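Local coordinates for protein putative isomerase YbhH (Escherichia coli, PDB 6OTV) that belongs to the PrpF family and probably acts as an isomerase, although its substrate and reaction remain unestablished, at residues Pro5-Arg10 against Gly101-Glu106; Val141-Ser146 against Arg337-Ile342; Gly145-Asp150 against Ala156-Leu161. All coordinates share one frame; numbering follows the deposited sequence.

Interaction 1: residues Pro5-Arg10 against Gly101-Glu106; sequences PCVMMR and GAFAIE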
loop_
_atom_site.group_PDB
_atom_site.type_symbol
_atom_site.label_atom_id
_atom_site.label_comp_id
_atom_site.label_asym_id
_atom_site.label_seq_id
_atom_site.Cartn_x
_atom_site.Cartn_y
_atom_site.Cartn_z
ATOM N N PRO A 5 -27.247 15.495 -0.698
ATOM C CA PRO A 5 -26.610 15.406 -2.019
ATOM C C PRO A 5 -26.317 13.959 -2.386
ATOM O O PRO A 5 -25.920 13.152 -1.541
ATOM C CB PRO A 5 -25.318 16.216 -1.848
ATOM C CG PRO A 5 -25.598 17.135 -0.707
ATOM C CD PRO A 5 -26.501 16.373 0.219
ATOM N N CYS A 6 -26.510 13.635 -3.661
ATOM C CA CYS A 6 -26.381 12.256 -4.102
ATOM C C CYS A 6 -26.000 12.215 -5.576
ATOM O O CYS A 6 -26.341 13.114 -6.349
ATOM C CB CYS A 6 -27.681 11.486 -3.859
ATOM S SG CYS A 6 -27.650 9.755 -4.359
ATOM N N VAL A 7 -25.277 11.161 -5.949
ATOM C CA VAL A 7 -24.889 10.902 -7.330
ATOM C C VAL A 7 -25.204 9.443 -7.628
ATOM O O VAL A 7 -24.700 8.545 -6.942
ATOM C CB VAL A 7 -23.395 11.188 -7.581
ATOM C CG1 VAL A 7 -22.998 10.738 -8.980
ATOM C CG2 VAL A 7 -23.079 12.665 -7.387
ATOM N N MET A 8 -26.040 9.201 -8.635
ATOM C CA MET A 8 -26.273 7.846 -9.115
ATOM C C MET A 8 -25.263 7.533 -10.206
ATOM O O MET A 8 -25.072 8.328 -11.132
ATOM C CB MET A 8 -27.692 7.664 -9.654
ATOM C CG MET A 8 -28.002 6.259 -10.143
ATOM S SD MET A 8 -29.650 6.131 -10.876
ATOM C CE MET A 8 -30.682 6.561 -9.477
ATOM N N MET A 9 -24.614 6.385 -10.087
ATOM C CA MET A 9 -23.683 5.918 -11.097
ATOM C C MET A 9 -23.952 4.452 -11.383
ATOM O O MET A 9 -24.341 3.688 -10.494
ATOM C CB MET A 9 -22.218 6.081 -10.658
ATOM C CG MET A 9 -21.810 7.491 -10.275
ATOM S SD MET A 9 -20.048 7.572 -9.902
ATOM C CE MET A 9 -19.346 7.355 -11.538
ATOM N N ARG A 10 -23.750 4.066 -12.638
ATOM C CA ARG A 10 -23.586 2.657 -12.962
ATOM C C ARG A 10 -22.140 2.278 -12.679
ATOM O O ARG A 10 -21.213 2.909 -13.199
ATOM C CB ARG A 10 -23.942 2.371 -14.418
ATOM C CG ARG A 10 -23.654 0.926 -14.834
ATOM C CD ARG A 10 -23.900 0.688 -16.314
ATOM N NE ARG A 10 -23.061 1.540 -17.151
ATOM C CZ ARG A 10 -21.773 1.316 -17.396
ATOM N NH1 ARG A 10 -21.163 0.265 -16.861
ATOM N NH2 ARG A 10 -21.091 2.148 -18.173
ATOM N N GLY A 101 -13.324 5.633 -8.078
ATOM C CA GLY A 101 -12.234 6.502 -8.500
ATOM C C GLY A 101 -12.717 7.737 -9.235
ATOM O O GLY A 101 -12.283 8.856 -8.949
ATOM N N ALA A 102 -13.623 7.549 -10.198
ATOM C CA ALA A 102 -14.161 8.685 -10.939
ATOM C C ALA A 102 -14.958 9.608 -10.029
ATOM O O ALA A 102 -14.924 10.834 -10.189
ATOM C CB ALA A 102 -15.029 8.195 -12.098
ATOM N N PHE A 103 -15.684 9.038 -9.066
ATOM C CA PHE A 103 -16.441 9.861 -8.131
ATOM C C PHE A 103 -15.511 10.678 -7.242
ATOM O O PHE A 103 -15.791 11.846 -6.947
ATOM C CB PHE A 103 -17.363 8.978 -7.290
ATOM C CG PHE A 103 -18.194 9.736 -6.295
ATOM C CD1 PHE A 103 -19.396 10.314 -6.672
ATOM C CD2 PHE A 103 -17.779 9.863 -4.979
ATOM C CE1 PHE A 103 -20.167 11.013 -5.755
ATOM C CE2 PHE A 103 -18.545 10.560 -4.057
ATOM C CZ PHE A 103 -19.742 11.133 -4.447
ATOM N N ALA A 104 -14.398 10.082 -6.810
ATOM C CA ALA A 104 -13.463 10.799 -5.951
ATOM C C ALA A 104 -12.822 11.969 -6.687
ATOM O O ALA A 104 -12.589 13.029 -6.095
ATOM C CB ALA A 104 -12.394 9.843 -5.426
ATOM N N ILE A 105 -12.538 11.797 -7.979
ATOM C CA ILE A 105 -11.928 12.873 -8.752
ATOM C C ILE A 105 -12.927 14.000 -8.988
ATOM O O ILE A 105 -12.594 15.182 -8.840
ATOM C CB ILE A 105 -11.366 12.322 -10.074
ATOM C CG1 ILE A 105 -10.281 11.278 -9.795
ATOM C CG2 ILE A 105 -10.816 13.451 -10.931
ATOM C CD1 ILE A 105 -9.922 10.424 -10.991
ATOM N N GLU A 106 -14.168 13.659 -9.348
ATOM C CA GLU A 106 -15.163 14.695 -9.606
ATOM C C GLU A 106 -15.519 15.489 -8.355
ATOM O O GLU A 106 -15.966 16.635 -8.474
ATOM C CB GLU A 106 -16.429 14.081 -10.206
ATOM C CG GLU A 106 -16.244 13.510 -11.603
ATOM C CD GLU A 106 -17.561 13.343 -12.335
ATOM O OE1 GLU A 106 -18.234 14.362 -12.589
ATOM O OE2 GLU A 106 -17.933 12.192 -12.645
#
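Val-7 and Met-9 face Phe-103 and Ala-102 where strand 5-10 runs 10.9 Å from helix 101-106, their axes at 147°, roughly antiparallel; the nearest pair of CA atoms is Val-7 to Phe-103, 8.5 Å apart. Side chains alone bridge this gap, with no hydrogen bond across it. Phe-103 carries the helix side of the contact: its CG lies anti to the backbone N (chi1 -180°), which throws the ring off the helix toward the strand. Val-7 meets the ring at its edge, CB lying 3.7 Å from CE1 of Phe-103, and CG2 sits in the ring plane beside that same carbon. The valine thus abuts the rim of the ring. Met-9 comes in closer to the root of the phenyl group. Its SD is 4.0 Å from CB of Phe-103 and 5.5 Å from the ring centroid, a Met-aromatic contact of oblique approach. Extended through chi2 but bent at chi3 (71°), the methionine turns its CE toward the helix, where it lies 4.4 Å from CB of Ala-102. The small alanine and the large phenylalanine, consecutive on the helix, therefore both receive the one methionine. The packing is mostly buried and joins helix 94-106 to one face of the β-structure. Strand 3-11 is flanked there by antiparallel strands 14-20 and 332-344: Phe-18 from the first and Thr-339 from the second touch Met-9, and Tyr-143 from a loop adjoins both Met-9 and Ala-102.

Interaction 2: residues Val141-Ser146 against Arg337-Ile342; sequences VEYEGS and RTTRKI. With EDO (1,2-ethanediol), chain N; EDO (1,2-ethanediol), chain E.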
loop_
_atom_site.group_PDB
_atom_site.type_symbol
_atom_site.label_atom_id
_atom_site.label_comp_id
_atom_site.label_asym_id
_atom_site.label_seq_id
_atom_site.Cartn_x
_atom_site.Cartn_y
_atom_site.Cartn_z
ATOM N N VAL A 141 -12.372 13.578 -15.929
ATOM C CA VAL A 141 -12.862 12.207 -15.976
ATOM C C VAL A 141 -13.605 11.974 -17.283
ATOM O O VAL A 141 -14.457 12.776 -17.687
ATOM C CB VAL A 141 -13.756 11.920 -14.761
ATOM C CG1 VAL A 141 -14.491 10.593 -14.935
ATOM C CG2 VAL A 141 -12.927 11.907 -13.490
ATOM N N GLU A 142 -13.272 10.880 -17.956
ATOM C CA GLU A 142 -13.877 10.515 -19.229
ATOM C C GLU A 142 -14.690 9.244 -19.034
ATOM O O GLU A 142 -14.163 8.232 -18.556
ATOM C CB GLU A 142 -12.807 10.311 -20.303
ATOM C CG GLU A 142 -13.359 9.857 -21.639
ATOM C CD GLU A 142 -14.222 10.914 -22.294
ATOM O OE1 GLU A 142 -13.661 11.875 -22.858
ATOM O OE2 GLU A 142 -15.465 10.788 -22.234
ATOM N N TYR A 143 -15.970 9.297 -19.401
ATOM C CA TYR A 143 -16.839 8.131 -19.334
ATOM C C TYR A 143 -17.059 7.469 -20.685
ATOM O O TYR A 143 -17.391 6.279 -20.724
ATOM C CB TYR A 143 -18.194 8.513 -18.730
ATOM C CG TYR A 143 -18.096 8.930 -17.282
ATOM C CD1 TYR A 143 -17.784 8.001 -16.295
ATOM C CD2 TYR A 143 -18.307 10.248 -16.903
ATOM C CE1 TYR A 143 -17.687 8.374 -14.969
ATOM C CE2 TYR A 143 -18.214 10.631 -15.576
ATOM C CZ TYR A 143 -17.904 9.687 -14.615
ATOM O OH TYR A 143 -17.807 10.059 -13.295
ATOM N N GLU A 144 -16.880 8.203 -21.783
ATOM C CA GLU A 144 -17.001 7.631 -23.115
ATOM C C GLU A 144 -15.773 6.790 -23.452
ATOM O O GLU A 144 -14.655 7.080 -23.019
ATOM C CB GLU A 144 -17.174 8.732 -24.163
ATOM C CG GLU A 144 -18.361 9.649 -23.918
ATOM C CD GLU A 144 -18.591 10.627 -25.055
ATOM O OE1 GLU A 144 -17.704 10.752 -25.929
ATOM O OE2 GLU A 144 -19.665 11.267 -25.076
ATOM N N GLY A 145 -15.992 5.743 -24.238
ATOM C CA GLY A 145 -14.909 4.854 -24.614
ATOM C C GLY A 145 -15.444 3.673 -25.392
ATOM O O GLY A 145 -16.641 3.576 -25.679
ATOM N N SER A 146 -14.530 2.761 -25.723
ATOM C CA SER A 146 -14.843 1.602 -26.548
ATOM C C SER A 146 -14.814 0.286 -25.781
ATOM O O SER A 146 -14.984 -0.773 -26.395
ATOM C CB SER A 146 -13.872 1.525 -27.732
ATOM O OG SER A 146 -12.529 1.477 -27.281
ATOM N N ARG A 337 -13.403 -2.870 -15.858
ATOM C CA ARG A 337 -14.828 -2.588 -15.778
ATOM C C ARG A 337 -15.105 -1.298 -16.537
ATOM O O ARG A 337 -14.204 -0.690 -17.124
ATOM C CB ARG A 337 -15.301 -2.468 -14.321
ATOM C CG ARG A 337 -15.039 -3.687 -13.447
ATOM C CD ARG A 337 -16.172 -4.697 -13.533
ATOM N NE ARG A 337 -16.158 -5.425 -14.795
ATOM C CZ ARG A 337 -17.127 -6.240 -15.194
ATOM N NH1 ARG A 337 -18.195 -6.430 -14.429
ATOM N NH2 ARG A 337 -17.030 -6.861 -16.361
ATOM N N THR A 338 -16.366 -0.882 -16.534
ATOM C CA THR A 338 -16.747 0.438 -17.009
ATOM C C THR A 338 -17.690 1.059 -15.992
ATOM O O THR A 338 -18.317 0.362 -15.190
ATOM C CB THR A 338 -17.426 0.400 -18.388
ATOM O OG1 THR A 338 -18.730 -0.182 -18.262
ATOM C CG2 THR A 338 -16.598 -0.408 -19.388
ATOM N N THR A 339 -17.782 2.384 -16.031
ATOM C CA THR A 339 -18.668 3.103 -15.132
ATOM C C THR A 339 -19.232 4.307 -15.872
ATOM O O THR A 339 -18.718 4.711 -16.919
ATOM C CB THR A 339 -17.940 3.530 -13.845
ATOM O OG1 THR A 339 -18.882 4.066 -12.909
ATOM C CG2 THR A 339 -16.881 4.581 -14.147
ATOM N N ARG A 340 -20.308 4.870 -15.328
ATOM C CA ARG A 340 -20.904 6.056 -15.926
ATOM C C ARG A 340 -21.677 6.818 -14.862
ATOM O O ARG A 340 -22.404 6.219 -14.065
ATOM C CB ARG A 340 -21.828 5.693 -17.094
ATOM C CG ARG A 340 -22.162 6.868 -18.000
ATOM C CD ARG A 340 -23.082 6.451 -19.134
ATOM N NE ARG A 340 -24.457 6.257 -18.684
ATOM C CZ ARG A 340 -25.347 7.238 -18.563
ATOM N NH1 ARG A 340 -25.005 8.489 -18.850
ATOM N NH2 ARG A 340 -26.579 6.969 -18.147
ATOM N N LYS A 341 -21.508 8.137 -14.853
ATOM C CA LYS A 341 -22.314 8.998 -14.001
ATOM C C LYS A 341 -23.673 9.213 -14.651
ATOM O O LYS A 341 -23.757 9.595 -15.822
ATOM C CB LYS A 341 -21.610 10.335 -13.769
ATOM C CG LYS A 341 -22.415 11.323 -12.940
ATOM C CD LYS A 341 -21.626 12.595 -12.670
ATOM C CE LYS A 341 -21.223 13.284 -13.961
ATOM N NZ LYS A 341 -20.609 14.616 -13.696
ATOM N N ILE A 342 -24.737 8.958 -13.897
ATOM C CA ILE A 342 -26.101 8.997 -14.415
ATOM C C ILE A 342 -26.848 10.238 -13.930
ATOM O O ILE A 342 -27.342 11.026 -14.736
ATOM C CB ILE A 342 -26.864 7.704 -14.051
ATOM C CG1 ILE A 342 -26.156 6.487 -14.651
ATOM C CG2 ILE A 342 -28.310 7.786 -14.524
ATOM C CD1 ILE A 342 -26.831 5.166 -14.343
HETATM C C1 EDO N . -21.536 10.847 -19.947
HETATM O O1 EDO N . -22.316 9.651 -20.045
HETATM C C2 EDO N . -21.600 11.376 -18.518
HETATM O O2 EDO N . -21.452 10.289 -17.594
HETATM C C1 EDO E . -19.899 -0.039 -21.378
HETATM O O1 EDO E . -19.663 -0.990 -20.337
HETATM C C2 EDO E . -21.321 0.483 -21.235
HETATM O O2 EDO E . -21.726 1.249 -22.374
#
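Tyr-143 lays its ring over the backbone of Arg-340 and Lys-341, and nearly all of the contact rests on this one side chain. CG stands anti to the carbonyl carbon (chi1 -66°), which turns the ring toward strand 337-342. One face covers the peptide joining the two residues: N of Lys-341 lies 3.8 Å above the plane of the Tyr-143 ring, over its centre. The opposite face is met, toward its rim, by CG1 of Val-141, so the phenol is sandwiched between a strand peptide and a methyl group from its own segment. Thr-339 closes the edge, its CG2 in the ring plane and 4.0 Å from CE1 of Tyr-143. The threonine's OG1 points elsewhere, to a hydrogen bond with O of Arg-10. Lys-341 offers its root, CB being 3.8 Å from OH of Tyr-143, while its chain leads away to a salt bridge between NZ and OE1 of Glu-106. An ethanediol, probably from the crystallisation liquor, lies beside the tyrosine. Its O1 receives a nearly straight bond from NH1 of Arg-340 (3.2 Å, 164°) at the guanidinium edge, the arginine chain being bent at chi3 (75°), and its O2 donates to O of Lys-341 at 3.0 Å. Within the loop, N of Glu-144 bonds to OE2 of Glu-142 at 3.0 Å, on the anti side of the carboxylate, so that Glu-142 holds the backbone just after the tyrosine. The ring sits between strand 332-344, strand 3-11, whose Met-9 touches it, and helix 94-106, which contributes Ala-102.

Interaction 3: residues Gly145-Asp150 against Ala156-Leu161; sequences GSARID and AAPVAL. With EDO (1,2-ethanediol), chain P.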
loop_
_atom_site.group_PDB
_atom_site.type_symbol
_atom_site.label_atom_id
_atom_site.label_comp_id
_atom_site.label_asym_id
_atom_site.label_seq_id
_atom_site.Cartn_x
_atom_site.Cartn_y
_atom_site.Cartn_z
ATOM N N GLY A 145 -15.992 5.743 -24.238
ATOM C CA GLY A 145 -14.909 4.854 -24.614
ATOM C C GLY A 145 -15.444 3.673 -25.392
ATOM O O GLY A 145 -16.641 3.576 -25.679
ATOM N N SER A 146 -14.530 2.761 -25.723
ATOM C CA SER A 146 -14.843 1.602 -26.548
ATOM C C SER A 146 -14.814 0.286 -25.781
ATOM O O SER A 146 -14.984 -0.773 -26.395
ATOM C CB SER A 146 -13.872 1.525 -27.732
ATOM O OG SER A 146 -12.529 1.477 -27.281
ATOM N N ALA A 147 -14.598 0.317 -24.469
ATOM C CA ALA A 147 -14.592 -0.911 -23.690
ATOM C C ALA A 147 -16.005 -1.469 -23.558
ATOM O O ALA A 147 -16.993 -0.730 -23.553
ATOM C CB ALA A 147 -13.995 -0.670 -22.304
ATOM N N ARG A 148 -16.088 -2.791 -23.443
ATOM C CA ARG A 148 -17.364 -3.489 -23.403
ATOM C C ARG A 148 -17.316 -4.563 -22.328
ATOM O O ARG A 148 -16.311 -5.263 -22.187
ATOM C CB ARG A 148 -17.683 -4.115 -24.766
ATOM C CG ARG A 148 -19.049 -4.765 -24.856
ATOM C CD ARG A 148 -19.221 -5.502 -26.180
ATOM N NE ARG A 148 -18.788 -4.697 -27.321
ATOM C CZ ARG A 148 -19.565 -3.832 -27.969
ATOM N NH1 ARG A 148 -20.825 -3.650 -27.591
ATOM N NH2 ARG A 148 -19.081 -3.147 -28.998
ATOM N N ILE A 149 -18.406 -4.687 -21.570
ATOM C CA ILE A 149 -18.540 -5.714 -20.545
ATOM C C ILE A 149 -19.907 -6.367 -20.682
ATOM O O ILE A 149 -20.873 -5.740 -21.130
ATOM C CB ILE A 149 -18.353 -5.145 -19.120
ATOM C CG1 ILE A 149 -19.349 -4.007 -18.859
ATOM C CG2 ILE A 149 -16.916 -4.677 -18.907
ATOM C CD1 ILE A 149 -19.316 -3.482 -17.437
ATOM N N ASP A 150 -19.985 -7.641 -20.294
ATOM C CA ASP A 150 -21.256 -8.355 -20.323
ATOM C C ASP A 150 -22.250 -7.716 -19.363
ATOM O O ASP A 150 -21.883 -7.256 -18.279
ATOM C CB ASP A 150 -21.061 -9.824 -19.949
ATOM C CG ASP A 150 -20.356 -10.613 -21.027
ATOM O OD1 ASP A 150 -20.227 -10.102 -22.161
ATOM O OD2 ASP A 150 -19.924 -11.747 -20.736
ATOM N N ALA A 156 -18.133 2.019 -23.146
ATOM C CA ALA A 156 -17.759 3.150 -22.311
ATOM C C ALA A 156 -16.260 3.084 -22.050
ATOM O O ALA A 156 -15.563 2.186 -22.530
ATOM C CB ALA A 156 -18.551 3.168 -21.000
ATOM N N ALA A 157 -15.773 4.052 -21.282
ATOM C CA ALA A 157 -14.360 4.107 -20.953
ATOM C C ALA A 157 -13.994 2.975 -19.996
ATOM O O ALA A 157 -14.721 2.715 -19.033
ATOM C CB ALA A 157 -14.008 5.455 -20.324
ATOM N N PRO A 158 -12.878 2.290 -20.227
ATOM C CA PRO A 158 -12.453 1.247 -19.287
ATOM C C PRO A 158 -11.887 1.849 -18.010
ATOM O O PRO A 158 -11.213 2.882 -18.032
ATOM C CB PRO A 158 -11.376 0.485 -20.068
ATOM C CG PRO A 158 -10.798 1.521 -20.977
ATOM C CD PRO A 158 -11.957 2.409 -21.373
ATOM N N VAL A 159 -12.175 1.192 -16.889
ATOM C CA VAL A 159 -11.528 1.477 -15.616
ATOM C C VAL A 159 -10.849 0.198 -15.150
ATOM O O VAL A 159 -11.477 -0.867 -15.109
ATOM C CB VAL A 159 -12.517 2.006 -14.558
ATOM C CG1 VAL A 159 -13.753 1.126 -14.471
ATOM C CG2 VAL A 159 -11.836 2.110 -13.198
ATOM N N ALA A 160 -9.562 0.298 -14.832
ATOM C CA ALA A 160 -8.780 -0.850 -14.396
ATOM C C ALA A 160 -8.785 -0.925 -12.875
ATOM O O ALA A 160 -8.500 0.067 -12.197
ATOM C CB ALA A 160 -7.347 -0.757 -14.923
ATOM N N LEU A 161 -9.123 -2.099 -12.346
ATOM C CA LEU A 161 -9.185 -2.340 -10.908
ATOM C C LEU A 161 -8.158 -3.409 -10.565
ATOM O O LEU A 161 -8.312 -4.569 -10.962
ATOM C CB LEU A 161 -10.586 -2.775 -10.482
ATOM C CG LEU A 161 -11.735 -1.820 -10.808
ATOM C CD1 LEU A 161 -13.052 -2.399 -10.325
ATOM C CD2 LEU A 161 -11.488 -0.442 -10.194
HETATM C C1 EDO P . -22.338 -6.282 -24.375
HETATM O O1 EDO P . -22.353 -5.863 -23.007
HETATM C C2 EDO P . -22.984 -5.217 -25.256
HETATM O O2 EDO P . -22.199 -4.018 -25.245
#
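A single antiparallel bridge closes the loop ahead of strand 158-163, with Ala-147 and Ala-156 as a hydrogen-bonded pair whose CA atoms are 5.3 Å apart. Each residue gives its N-H to the other's carbonyl. The bond from N of Ala-156 to O of Ala-147 measures 3.0 Å and is fairly straight at 158°; its counterpart from N of Ala-147 to O of Ala-156 is of similar length, 2.9 Å, but more bent at 130°. Both donors lie in the plane of the carbonyl they meet. The chain leaves and returns here with eight residues between the bridge partners, between strands 129-135 and 158-163, which are antiparallel neighbours in the β-structure of this PrpF-family protein. Just before the bridge, Gly-145, having no side chain, brings its backbone directly against the returning chain at Ala-156 and Ala-157, C of Gly-145 lying 3.2 Å from O of Ala-156. The methyl of Ala-147 points to the returning chain, its CB 3.6 Å from CB of Pro-158, and lies over one face of the pyrrolidine ring. Thr-338 of strand 332-344 also touches this methyl. Arg-148 points away from the bridge; its chain, bent at chi3 (-47°), brings NH1 within 2.7 Å of O2 of an ethanediol that probably came from the crystallisation liquor.

Overall arrangement
Interactions 1 and 2 have centres about 11 Å apart and meet around Met-9 and Tyr-143, so one packed region runs from helix 94-106 across strands 3-11 and 332-344. CB of Met-9 packs 3.4 Å from O of Arg-340. Interactions 2 and 3 are closer still, about 7 Å between centres, and share Gly-145 and Ser-146. Two probable backbone hydrogen bonds join them: N of Ala-157 to O of Tyr-143, 2.8 Å, and N of Val-159 to O of Arg-337, also 2.8 Å, the second between neighbouring strands 158-163 and 332-344. Interactions 1 and 3, about 17 Å apart, touch through Arg-10, beside Ala-156 and Ile-149. The side chains of Arg-340 and Ala-156 each lie about 3 Å from a bound acetate, probably from the crystallisation liquor.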